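Long-range contacts in MlnE (PDB 5D2E), which works in the macrolactin polyketide assembly line, its N-terminal piece being a B-type ketoreductase that binds NADP and probably reduces beta-keto groups of the growing chain: residues Gln7-Ile11 with Leu28-Leu32; His36-Val41 with Arg253-Lys259; Lys196-Glu201 with Val412-Gln418; Trp449-Ala454 with Leu474-Gly480. All coordinates share one frame; numbering follows the deposited sequence.

Contact 1 (Gln7-Ile11 with Leu28-Leu32); sequences QIEQI and LIKSL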
# COMPACT_ATOMS: atom_id res chain seq x y z
N GLN A 7 25.16 2.53 -23.59
CA GLN A 7 23.72 2.23 -23.50
C GLN A 7 22.98 2.15 -24.83
O GLN A 7 22.14 1.27 -25.07
CB GLN A 7 23.04 3.29 -22.67
CG GLN A 7 22.20 2.73 -21.55
CD GLN A 7 21.99 3.77 -20.48
OE1 GLN A 7 22.85 4.61 -20.24
NE2 GLN A 7 20.84 3.73 -19.84
N ILE A 8 23.27 3.11 -25.70
CA ILE A 8 22.68 3.10 -27.04
C ILE A 8 23.12 1.85 -27.82
O ILE A 8 22.27 1.15 -28.38
CB ILE A 8 23.03 4.39 -27.80
CG1 ILE A 8 22.32 5.58 -27.15
CG2 ILE A 8 22.57 4.29 -29.25
CD1 ILE A 8 22.94 6.92 -27.49
N GLU A 9 24.43 1.54 -27.81
CA GLU A 9 24.98 0.35 -28.53
C GLU A 9 24.32 -0.93 -27.99
O GLU A 9 23.89 -1.80 -28.75
CB GLU A 9 26.52 0.26 -28.41
CG GLU A 9 27.21 1.57 -28.04
CD GLU A 9 28.74 1.60 -28.21
OE1 GLU A 9 29.47 1.39 -27.20
OE2 GLU A 9 29.21 1.86 -29.34
N GLN A 10 24.27 -1.02 -26.66
CA GLN A 10 23.46 -2.02 -25.95
C GLN A 10 22.13 -2.28 -26.68
O GLN A 10 21.85 -3.41 -27.09
CB GLN A 10 23.16 -1.48 -24.55
CG GLN A 10 23.27 -2.44 -23.38
CD GLN A 10 23.25 -1.67 -22.05
OE1 GLN A 10 22.30 -0.95 -21.74
NE2 GLN A 10 24.34 -1.78 -21.30
N ILE A 11 21.34 -1.21 -26.83
CA ILE A 11 19.99 -1.29 -27.43
C ILE A 11 20.10 -1.68 -28.90
O ILE A 11 19.31 -2.49 -29.40
CB ILE A 11 19.18 0.05 -27.30
CG1 ILE A 11 18.95 0.41 -25.82
CG2 ILE A 11 17.84 -0.03 -28.05
CD1 ILE A 11 18.63 1.86 -25.55
N LEU A 28 12.83 3.15 -26.99
CA LEU A 28 13.67 2.96 -25.77
C LEU A 28 14.80 3.96 -25.70
O LEU A 28 15.07 4.58 -24.65
CB LEU A 28 14.21 1.54 -25.71
CG LEU A 28 14.83 0.98 -24.42
CD1 LEU A 28 14.12 1.51 -23.16
CD2 LEU A 28 14.75 -0.54 -24.50
N ILE A 29 15.46 4.21 -26.84
CA ILE A 29 16.57 5.19 -26.83
C ILE A 29 16.10 6.59 -26.45
O ILE A 29 16.79 7.35 -25.73
CB ILE A 29 17.29 5.23 -28.21
CG1 ILE A 29 18.10 3.94 -28.40
CG2 ILE A 29 18.19 6.48 -28.32
CD1 ILE A 29 18.28 3.53 -29.85
N LYS A 30 14.92 6.96 -26.95
CA LYS A 30 14.34 8.25 -26.65
C LYS A 30 14.06 8.39 -25.17
O LYS A 30 14.06 9.52 -24.68
CB LYS A 30 13.05 8.43 -27.41
CG LYS A 30 13.27 8.58 -28.91
CD LYS A 30 11.93 8.60 -29.61
CE LYS A 30 12.03 9.27 -30.97
NZ LYS A 30 10.87 8.86 -31.80
N SER A 31 13.83 7.27 -24.46
CA SER A 31 13.63 7.31 -22.99
C SER A 31 14.92 7.33 -22.16
O SER A 31 14.85 7.43 -20.93
CB SER A 31 12.79 6.13 -22.52
OG SER A 31 13.58 4.91 -22.41
N LEU A 32 16.10 7.27 -22.79
CA LEU A 32 17.34 7.13 -22.04
C LEU A 32 17.60 8.30 -21.12
O LEU A 32 17.38 9.47 -21.50
CB LEU A 32 18.57 6.87 -22.93
CG LEU A 32 18.67 5.45 -23.50
CD1 LEU A 32 20.04 5.27 -24.13
CD2 LEU A 32 18.40 4.37 -22.45
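Leu28, whose side chain meets Ile11 across the contact, has a backbone oxygen gripped twice from one residue: Ser31 OG donates to Leu28 O at 2.7 Å, in the carbonyl plane and on a lone pair, while Ser31 N adds a weak bond to the same atom. Serine suits this spot, just after Leu28 to Lys30 of helix 22-30, because its short hydroxyl can fold back on the carbonyl three residues earlier. The union of the two segments is otherwise greasy and has no hydrogen bond across it. Ile11 is the buried member. Its CG1 lies anti to the carbonyl carbon (chi1 -62°) and the chain then runs on extended, which carries CD1 outward into the partner helix; there Ile11 CD1 meets Ile29 CG1 at 3.6 Å and Leu28 CG at 4.1 Å. Ile11 and Leu32 meet end to end, Ile11 CD1 standing 4.0 Å from Leu32 CD1. The fork of Leu32 serves two more neighbours: its CD1 lies against Ile8 CG1 at 3.8 Å, and its CD2 takes the amide end of Gln7, with Gln7 NE2 3.6 Å from Leu32 CD2. The side chains of Gln7 and Leu32 run antiparallel past one another, so this exposed glutamine lays both its CB methylene and its amide on the leucine. Branched aliphatic residues on the facing sides, Ile8 and Ile11 against Leu28, Ile29 and Leu32, on two successive helices joined by a short link, make up an N-terminal alpha-helical hairpin.

Contact 2 (His36-Val41 with Arg253-Lys259); sequences HLYEMV and RQLQRVK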
# COMPACT_ATOMS: atom_id res chain seq x y z
N HIS A 36 14.24 5.56 -13.88
CA HIS A 36 15.12 5.21 -12.77
C HIS A 36 14.36 4.25 -11.78
O HIS A 36 13.15 4.41 -11.56
CB HIS A 36 15.54 6.51 -12.07
CG HIS A 36 15.78 7.67 -13.00
ND1 HIS A 36 16.99 7.88 -13.63
CD2 HIS A 36 14.96 8.67 -13.40
CE1 HIS A 36 16.89 8.96 -14.40
NE2 HIS A 36 15.67 9.47 -14.27
N LEU A 37 15.07 3.25 -11.25
CA LEU A 37 14.53 2.37 -10.22
C LEU A 37 15.02 2.81 -8.84
O LEU A 37 16.16 3.26 -8.68
CB LEU A 37 14.94 0.96 -10.47
CG LEU A 37 14.71 0.30 -11.81
CD1 LEU A 37 14.94 -1.19 -11.59
CD2 LEU A 37 13.33 0.50 -12.35
N TYR A 38 14.12 2.73 -7.87
CA TYR A 38 14.33 3.15 -6.51
C TYR A 38 13.91 2.01 -5.52
O TYR A 38 13.04 1.21 -5.80
CB TYR A 38 13.50 4.41 -6.21
CG TYR A 38 13.89 5.57 -7.06
CD1 TYR A 38 13.46 5.65 -8.38
CD2 TYR A 38 14.70 6.54 -6.59
CE1 TYR A 38 13.84 6.69 -9.18
CE2 TYR A 38 15.10 7.60 -7.38
CZ TYR A 38 14.66 7.67 -8.67
OH TYR A 38 15.06 8.71 -9.47
N GLU A 39 14.58 1.98 -4.38
CA GLU A 39 14.27 1.05 -3.31
C GLU A 39 14.30 1.80 -1.99
O GLU A 39 14.96 2.85 -1.83
CB GLU A 39 15.24 -0.16 -3.30
CG GLU A 39 16.67 0.22 -2.99
CD GLU A 39 17.70 -0.84 -3.37
OE1 GLU A 39 17.35 -2.02 -3.49
OE2 GLU A 39 18.88 -0.44 -3.62
N MET A 40 13.60 1.21 -1.00
CA MET A 40 13.59 1.78 0.32
C MET A 40 14.93 1.57 1.00
O MET A 40 15.48 0.47 0.97
CB MET A 40 12.49 1.15 1.15
CG MET A 40 11.11 1.54 0.67
SD MET A 40 10.87 3.29 0.94
CE MET A 40 9.15 3.37 0.35
N VAL A 41 15.47 2.62 1.58
CA VAL A 41 16.70 2.52 2.34
C VAL A 41 16.37 3.02 3.73
O VAL A 41 15.83 4.11 3.90
CB VAL A 41 17.82 3.42 1.73
CG1 VAL A 41 19.09 3.36 2.57
CG2 VAL A 41 18.11 3.06 0.28
N ARG A 253 12.74 5.28 6.76
CA ARG A 253 13.03 4.83 5.43
C ARG A 253 12.75 5.90 4.38
O ARG A 253 11.83 6.71 4.55
CB ARG A 253 12.27 3.57 5.06
CG ARG A 253 10.80 3.81 4.85
CD ARG A 253 10.05 2.60 4.38
NE ARG A 253 8.65 2.67 4.76
CZ ARG A 253 7.85 1.62 4.87
NH1 ARG A 253 8.28 0.39 4.60
NH2 ARG A 253 6.61 1.80 5.29
N GLN A 254 13.50 5.84 3.29
CA GLN A 254 13.21 6.69 2.13
C GLN A 254 13.68 6.03 0.86
O GLN A 254 14.56 5.19 0.91
CB GLN A 254 13.84 8.07 2.30
CG GLN A 254 15.32 8.12 2.01
CD GLN A 254 15.90 9.48 2.28
OE1 GLN A 254 16.84 9.62 3.07
NE2 GLN A 254 15.30 10.51 1.68
N LEU A 255 13.07 6.41 -0.26
CA LEU A 255 13.43 5.87 -1.56
C LEU A 255 14.73 6.45 -1.99
O LEU A 255 14.95 7.60 -1.83
CB LEU A 255 12.38 6.22 -2.60
CG LEU A 255 11.12 5.35 -2.56
CD1 LEU A 255 10.18 5.91 -3.64
CD2 LEU A 255 11.39 3.87 -2.81
N GLN A 256 15.61 5.62 -2.52
CA GLN A 256 16.87 6.08 -3.08
C GLN A 256 17.12 5.27 -4.30
O GLN A 256 16.67 4.10 -4.40
CB GLN A 256 17.99 5.91 -2.08
CG GLN A 256 17.93 6.96 -0.97
CD GLN A 256 19.08 6.85 -0.00
OE1 GLN A 256 20.19 6.48 -0.38
NE2 GLN A 256 18.82 7.14 1.26
N ARG A 257 17.87 5.85 -5.25
CA ARG A 257 18.16 5.13 -6.46
C ARG A 257 18.83 3.80 -6.17
O ARG A 257 19.70 3.72 -5.34
CB ARG A 257 19.01 5.99 -7.41
CG ARG A 257 18.64 5.74 -8.88
CD ARG A 257 18.89 6.92 -9.84
NE ARG A 257 20.00 7.72 -9.34
CZ ARG A 257 19.94 8.99 -8.96
NH1 ARG A 257 18.81 9.71 -9.07
NH2 ARG A 257 21.03 9.57 -8.49
N VAL A 258 18.48 2.76 -6.88
CA VAL A 258 19.20 1.49 -6.75
C VAL A 258 20.68 1.59 -7.21
O VAL A 258 21.03 2.45 -8.03
CB VAL A 258 18.56 0.32 -7.52
CG1 VAL A 258 17.13 0.08 -7.06
CG2 VAL A 258 18.62 0.49 -9.05
N LYS A 259 21.50 0.69 -6.68
CA LYS A 259 22.94 0.64 -6.99
C LYS A 259 23.15 -0.21 -8.24
O LYS A 259 22.31 -1.09 -8.54
CB LYS A 259 23.73 0.05 -5.81
CG LYS A 259 23.98 1.02 -4.67
CD LYS A 259 23.88 0.42 -3.27
CE LYS A 259 25.09 -0.38 -2.83
NZ LYS A 259 25.55 -0.00 -1.45
O HOH W 1 20.65 -1.54 -5.06
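Tyr38 and Arg257 extend alongside one another in a common direction, on an antiparallel beta ladder that pairs strand 35-46 with strand 249-257; strand 494-499 flanks the other side of 35-46. Ring and guanidinium planes are 70° apart. Arg257 CG rides 4.2 Å above the plane of the Tyr38 ring, toward its rim, and the arginine chain then bends so that the phenol oxygen comes near the guanidinium edge without bonding. Five backbone bonds tie the ladder, from Val258 N to Leu37 O at one end to Gln254 N with Val41 O at the other. On the face of Met40 and Leu255, the methionine bends at chi2 (-66°) and runs aslant its neighbours; Met40 SD touches Arg253 CD at 3.6 Å and Leu255 CD2 at 3.8 Å, a fit that suits its flexible, polarisable thioether. Arg253 spends its charge on Glu192 beyond the ladder. On the face of Glu39, Val41 and Gln256, Val41 crosses Gln256 nearly at right angles, Val41 CG2 sitting on Gln256 CB at 3.7 Å. Glu39 likewise crosses Val258, just past the strand end, with Glu39 CD 3.8 Å from Val258 CG1. There one water donates to Glu39 OE2 at 2.5 Å and accepts from Lys259 N at 2.9 Å.

Contact 3 (Lys196-Glu201 with Val412-Gln418); sequences KTVQAE and VLPNAGQ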
# COMPACT_ATOMS: atom_id res chain seq x y z
N LYS A 196 -0.53 10.03 4.37
CA LYS A 196 0.22 10.99 3.54
C LYS A 196 -0.75 11.68 2.62
O LYS A 196 -0.62 12.85 2.35
CB LYS A 196 1.23 10.28 2.65
CG LYS A 196 2.50 9.89 3.34
CD LYS A 196 3.37 9.20 2.29
CE LYS A 196 4.82 9.28 2.67
NZ LYS A 196 5.43 8.10 2.02
N THR A 197 -1.75 10.95 2.14
CA THR A 197 -2.71 11.63 1.22
C THR A 197 -3.73 12.49 1.97
O THR A 197 -4.06 13.57 1.51
CB THR A 197 -3.17 10.82 -0.04
OG1 THR A 197 -4.51 11.20 -0.59
CG2 THR A 197 -2.85 9.41 0.01
N VAL A 198 -4.15 12.08 3.17
CA VAL A 198 -4.97 12.99 4.03
C VAL A 198 -4.23 14.32 4.20
O VAL A 198 -4.82 15.42 4.08
CB VAL A 198 -5.26 12.35 5.40
CG1 VAL A 198 -5.77 13.37 6.41
CG2 VAL A 198 -6.20 11.18 5.21
N GLN A 199 -2.94 14.23 4.53
CA GLN A 199 -2.17 15.41 4.75
C GLN A 199 -2.09 16.28 3.45
O GLN A 199 -2.09 17.50 3.54
CB GLN A 199 -0.78 15.09 5.25
CG GLN A 199 -0.06 16.30 5.80
CD GLN A 199 1.20 16.04 6.60
OE1 GLN A 199 2.09 16.84 6.62
NE2 GLN A 199 1.28 14.94 7.23
N ALA A 200 -2.00 15.65 2.28
CA ALA A 200 -1.95 16.42 1.02
C ALA A 200 -3.29 17.09 0.77
O ALA A 200 -3.35 18.20 0.27
CB ALA A 200 -1.60 15.51 -0.14
N GLU A 201 -4.39 16.44 1.16
CA GLU A 201 -5.71 17.00 1.04
C GLU A 201 -6.02 18.06 2.06
O GLU A 201 -6.77 18.98 1.76
CB GLU A 201 -6.76 15.91 1.12
CG GLU A 201 -6.70 14.97 -0.06
CD GLU A 201 -7.72 13.87 -0.00
OE1 GLU A 201 -8.66 13.89 0.87
OE2 GLU A 201 -7.56 12.94 -0.84
N VAL A 412 3.64 5.83 -2.25
CA VAL A 412 4.79 6.52 -1.71
C VAL A 412 4.73 8.03 -1.83
O VAL A 412 5.17 8.73 -0.93
CB VAL A 412 6.10 5.97 -2.36
CG1 VAL A 412 7.26 6.76 -1.82
CG2 VAL A 412 6.31 4.50 -1.97
N LEU A 413 4.19 8.54 -2.94
CA LEU A 413 4.06 9.95 -3.14
C LEU A 413 2.60 10.15 -3.57
O LEU A 413 2.28 10.21 -4.78
CB LEU A 413 5.00 10.37 -4.28
CG LEU A 413 6.50 10.10 -4.15
CD1 LEU A 413 7.17 10.16 -5.52
CD2 LEU A 413 7.15 11.07 -3.18
N PRO A 414 1.68 10.22 -2.62
CA PRO A 414 0.31 10.26 -3.18
C PRO A 414 -0.15 11.63 -3.60
O PRO A 414 0.51 12.62 -3.35
CB PRO A 414 -0.58 9.66 -2.09
CG PRO A 414 0.24 9.79 -0.84
CD PRO A 414 1.70 9.78 -1.22
N ASN A 415 -1.21 11.65 -4.35
CA ASN A 415 -1.84 12.89 -4.68
C ASN A 415 -3.15 12.90 -4.04
O ASN A 415 -3.81 11.86 -3.86
CB ASN A 415 -1.95 13.07 -6.21
CG ASN A 415 -0.60 12.92 -6.88
OD1 ASN A 415 0.15 13.88 -6.96
ND2 ASN A 415 -0.23 11.67 -7.22
N ALA A 416 -3.53 14.12 -3.72
CA ALA A 416 -4.85 14.42 -3.27
C ALA A 416 -5.91 13.65 -4.07
O ALA A 416 -5.87 13.59 -5.30
CB ALA A 416 -5.05 15.93 -3.34
N GLY A 417 -6.87 13.01 -3.40
CA GLY A 417 -7.88 12.24 -4.10
C GLY A 417 -7.66 10.74 -4.25
O GLY A 417 -8.56 10.02 -4.60
N GLN A 418 -6.48 10.26 -3.90
CA GLN A 418 -6.16 8.84 -4.12
C GLN A 418 -5.94 8.12 -2.79
O GLN A 418 -5.14 7.18 -2.75
CB GLN A 418 -4.84 8.76 -4.85
CG GLN A 418 -4.68 9.59 -6.10
CD GLN A 418 -3.29 9.35 -6.71
OE1 GLN A 418 -2.23 9.88 -6.26
NE2 GLN A 418 -3.28 8.50 -7.72
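Glu201 and Gly417 are joined by a bond of 2.7 Å from Gly417 N to Glu201 OE2, which reaches the oxygen on its anti side and 29° out of the carboxylate plane. The other oxygen, Glu201 OE1, takes the backbone N-H of Ile369, so the acid ties down two peptide groups at once. An extended chain brings it there, and on the way Glu201 CG packs against Ala416 CB at 3.8 Å. Pro414 adds to the close packing, crossed at about a right angle by Lys196, with Lys196 CB 3.7 Å from Pro414 CG. Buried Thr197 gives a weak bond from its OG1 to Asn415 O. Helix 186-201 of the ketoacyl-synthase-like part, of the Rossmann clan, thus meets the loop between strand 402-408 and helix 419-437 of the KR domain. That loop folds as a type II beta turn from Asn415 to Gln418, in which Gly417 holds the third position with a positive phi (96°), natural to a residue without a side chain. Gln418 stands at the N-cap of helix 419-437, which carries the NADP-binding Tyr421; Gln418 OE1 accepts from both Asn415 N at 2.8 Å and Asn415 ND2 at 2.9 Å, fixing the turn from within. Toward solvent the joint slackens, and exposed Ala200 offers a bare methyl no nearer than 4.3 Å, from its CB to Ala416 N. The extended chain of Lys196 passes across Pro414 until Lys196 NZ donates to Val412 O at 3.0 Å, with Glu192 as a long, weak ionic partner.

Contact 4 (Trp449-Ala454 with Leu474-Gly480); sequences WPLWDA and LLSAQAG. With NAP (NADP nicotinamide-adenine-dinucleotide phosphate), chain B.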
# COMPACT_ATOMS: atom_id res chain seq x y z
N TRP A 449 4.63 1.48 -9.90
CA TRP A 449 4.60 2.16 -11.21
C TRP A 449 4.12 3.62 -11.14
O TRP A 449 3.19 3.94 -10.42
CB TRP A 449 3.62 1.45 -12.10
CG TRP A 449 3.95 0.08 -12.51
CD1 TRP A 449 3.19 -1.04 -12.28
CD2 TRP A 449 5.09 -0.36 -13.26
NE1 TRP A 449 3.78 -2.11 -12.83
CE2 TRP A 449 4.94 -1.74 -13.45
CE3 TRP A 449 6.20 0.27 -13.83
CZ2 TRP A 449 5.86 -2.51 -14.20
CZ3 TRP A 449 7.10 -0.49 -14.63
CH2 TRP A 449 6.96 -1.89 -14.74
N PRO A 450 4.77 4.51 -11.90
CA PRO A 450 4.24 5.82 -12.14
C PRO A 450 3.20 5.75 -13.27
O PRO A 450 2.83 4.65 -13.74
CB PRO A 450 5.48 6.58 -12.55
CG PRO A 450 6.14 5.58 -13.45
CD PRO A 450 5.84 4.21 -12.86
N LEU A 451 2.70 6.93 -13.69
CA LEU A 451 1.76 7.01 -14.85
C LEU A 451 2.45 6.63 -16.14
O LEU A 451 3.58 7.07 -16.42
CB LEU A 451 1.19 8.42 -15.03
CG LEU A 451 0.08 8.71 -14.07
CD1 LEU A 451 -0.26 10.21 -14.16
CD2 LEU A 451 -1.11 7.81 -14.38
N TRP A 452 1.81 5.73 -16.84
CA TRP A 452 2.29 5.26 -18.12
C TRP A 452 1.56 6.01 -19.27
O TRP A 452 0.43 6.44 -19.11
CB TRP A 452 1.95 3.84 -18.36
CG TRP A 452 2.63 2.82 -17.55
CD1 TRP A 452 2.56 2.69 -16.21
CD2 TRP A 452 3.40 1.73 -18.04
NE1 TRP A 452 3.28 1.59 -15.81
CE2 TRP A 452 3.78 0.96 -16.92
CE3 TRP A 452 3.80 1.31 -19.32
CZ2 TRP A 452 4.55 -0.20 -17.04
CZ3 TRP A 452 4.55 0.15 -19.44
CH2 TRP A 452 4.92 -0.60 -18.31
N ASP A 453 2.27 6.12 -20.38
CA ASP A 453 1.74 6.55 -21.70
C ASP A 453 1.49 5.23 -22.48
O ASP A 453 2.29 4.84 -23.33
CB ASP A 453 2.85 7.40 -22.35
CG ASP A 453 2.46 7.99 -23.67
OD1 ASP A 453 1.27 8.15 -23.94
OD2 ASP A 453 3.41 8.34 -24.42
N ALA A 454 0.44 4.51 -22.09
CA ALA A 454 0.08 3.17 -22.65
C ALA A 454 -1.19 2.63 -21.97
O ALA A 454 -1.46 2.92 -20.79
CB ALA A 454 1.22 2.16 -22.52
N LEU A 474 5.73 10.97 -18.50
CA LEU A 474 5.05 9.73 -18.61
C LEU A 474 6.05 8.62 -18.93
O LEU A 474 7.07 8.84 -19.58
CB LEU A 474 3.96 9.79 -19.68
CG LEU A 474 2.73 10.67 -19.45
CD1 LEU A 474 1.92 10.77 -20.73
CD2 LEU A 474 1.85 10.12 -18.35
N LEU A 475 5.76 7.43 -18.43
CA LEU A 475 6.59 6.27 -18.71
C LEU A 475 6.10 5.64 -20.04
O LEU A 475 4.97 5.24 -20.16
CB LEU A 475 6.44 5.25 -17.56
CG LEU A 475 7.20 3.92 -17.62
CD1 LEU A 475 8.69 4.17 -17.60
CD2 LEU A 475 6.81 3.02 -16.44
N SER A 476 6.99 5.51 -21.02
CA SER A 476 6.59 4.92 -22.29
C SER A 476 6.50 3.43 -22.13
O SER A 476 7.15 2.85 -21.26
CB SER A 476 7.63 5.28 -23.38
OG SER A 476 8.87 4.59 -23.23
N ALA A 477 5.73 2.79 -23.01
CA ALA A 477 5.58 1.34 -23.03
C ALA A 477 6.90 0.59 -22.97
O ALA A 477 7.06 -0.34 -22.18
CB ALA A 477 4.81 0.91 -24.28
N GLN A 478 7.84 0.95 -23.83
CA GLN A 478 9.12 0.27 -23.85
C GLN A 478 9.97 0.50 -22.61
O GLN A 478 10.64 -0.38 -22.16
CB GLN A 478 9.93 0.68 -25.10
CG GLN A 478 9.35 0.01 -26.37
CD GLN A 478 9.41 -1.50 -26.27
OE1 GLN A 478 10.48 -2.07 -26.01
NE2 GLN A 478 8.29 -2.16 -26.42
N ALA A 479 10.03 1.73 -22.15
CA ALA A 479 10.74 2.05 -20.95
C ALA A 479 10.20 1.22 -19.73
O ALA A 479 10.99 0.80 -18.89
CB ALA A 479 10.58 3.50 -20.70
N GLY A 480 8.88 1.05 -19.68
CA GLY A 480 8.18 0.39 -18.58
C GLY A 480 8.43 -1.10 -18.66
O GLY A 480 8.74 -1.74 -17.68
PA NAP B . -7.10 -0.90 -16.44
O1A NAP B . -6.93 -0.89 -17.98
O2A NAP B . -8.39 -0.48 -15.75
O5B NAP B . -6.89 -2.45 -16.07
C5B NAP B . -7.20 -2.90 -14.76
C4B NAP B . -8.04 -4.14 -15.00
O4B NAP B . -8.40 -4.67 -13.71
C3B NAP B . -9.38 -3.88 -15.74
O3B NAP B . -9.36 -4.49 -17.03
C2B NAP B . -10.43 -4.58 -14.86
O2B NAP B . -11.33 -5.32 -15.63
C1B NAP B . -9.57 -5.44 -13.91
N9A NAP B . -10.15 -5.66 -12.59
C8A NAP B . -10.59 -4.71 -11.68
N7A NAP B . -11.14 -5.31 -10.57
C5A NAP B . -10.98 -6.64 -10.73
C6A NAP B . -11.32 -7.82 -9.98
N6A NAP B . -11.91 -7.64 -8.75
N1A NAP B . -11.08 -9.08 -10.55
C2A NAP B . -10.50 -9.18 -11.77
N3A NAP B . -10.15 -8.11 -12.53
C4A NAP B . -10.37 -6.86 -12.09
O3 NAP B . -5.88 -0.09 -15.72
PN NAP B . -4.31 -0.11 -16.16
O1N NAP B . -3.88 1.29 -16.56
O2N NAP B . -4.13 -1.37 -16.96
O5D NAP B . -3.49 -0.39 -14.80
C5D NAP B . -3.36 -1.79 -14.41
C4D NAP B . -2.71 -1.95 -13.04
O4D NAP B . -1.50 -1.22 -12.93
C3D NAP B . -3.65 -1.39 -11.96
O3D NAP B . -3.67 -2.29 -10.86
C2D NAP B . -3.07 -0.04 -11.60
O2D NAP B . -3.41 0.37 -10.24
C1D NAP B . -1.55 -0.20 -11.88
N1N NAP B . -0.95 1.11 -12.24
C2N NAP B . -1.19 1.69 -13.48
C3N NAP B . -0.66 2.93 -13.87
C7N NAP B . -0.93 3.55 -15.27
O7N NAP B . -0.51 4.67 -15.56
N7N NAP B . -1.60 2.90 -16.24
C4N NAP B . 0.11 3.62 -12.93
C5N NAP B . 0.31 3.06 -11.66
C6N NAP B . -0.21 1.79 -11.34
P2B NAP B . -12.86 -5.70 -15.16
O1X NAP B . -13.63 -4.42 -14.87
O2X NAP B . -13.44 -6.55 -16.34
O3X NAP B . -12.69 -6.52 -13.91
O HOH W 2 4.42 4.53 -24.86
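Trp452 and Leu475 run alongside in one direction, and the indole can be followed outward from its root. Trp452 CB sits between two oxygens, Leu475 O and the carboxamide O7N of NADP. In the five-membered ring, Trp452 CD1 lies 3.7 Å from O7N of the cofactor, whereas Trp452 CE2 meets Leu475 CD2 at 3.7 Å; that methyl stands over the ring face as a CH-pi contact, 18° off the normal. Leucine reaches this position because its CG is anti to the backbone N (chi1 179°), and the same methyl also touches Trp449 CE3 and Pro450 CD. Beneath the side chains runs a short parallel bridge, with Leu475 N bonded to Leu451 O at 3.0 Å and Asp453 N to Leu475 O at 2.8 Å. It lies at the end of strand 443-453 in the Rossmann-type fold of the KR domain, where the chain passes the nicotinamide, and Trp452 N donates almost straight to O7N of NADP at 2.9 Å. Farther along the indole, CZ2 rises over the rim of one face of the Trp449 ring, and Trp452 CZ3 comes 3.7 Å from Ala477 O. At the tip, Trp452 CH2 rests 3.4 Å from Gly480 CA, a closeness that only a residue lacking CB allows. Gly480 lies in the first turn of helix 477-488, whose N-cap Ser476 accepts from Ala479 N through its OG at 3.3 Å.

In the fold
From the N terminus, contact 1 closes a short hairpin of two helices, and the chain passes directly into strand 35-46. Contact 2 pairs that strand with 249-257, closing a loop of 211 residues that holds much of the ketoacyl-synthase-like part. Helix 186-201 lies inside this loop but finds its partner in 412-418, in the KR domain, so contact 3 crosses contact 2 and ties the two regions together; contacts 2 and 3 touch where Val412 meets Leu255 and Met40. Contact 4 follows in series, closing a small loop beside the nicotinamide. Its helix 477-488 packs back on contact 1 through Ala479 against Leu28 and Ser31, joining the N-terminal hairpin to the cofactor-binding region.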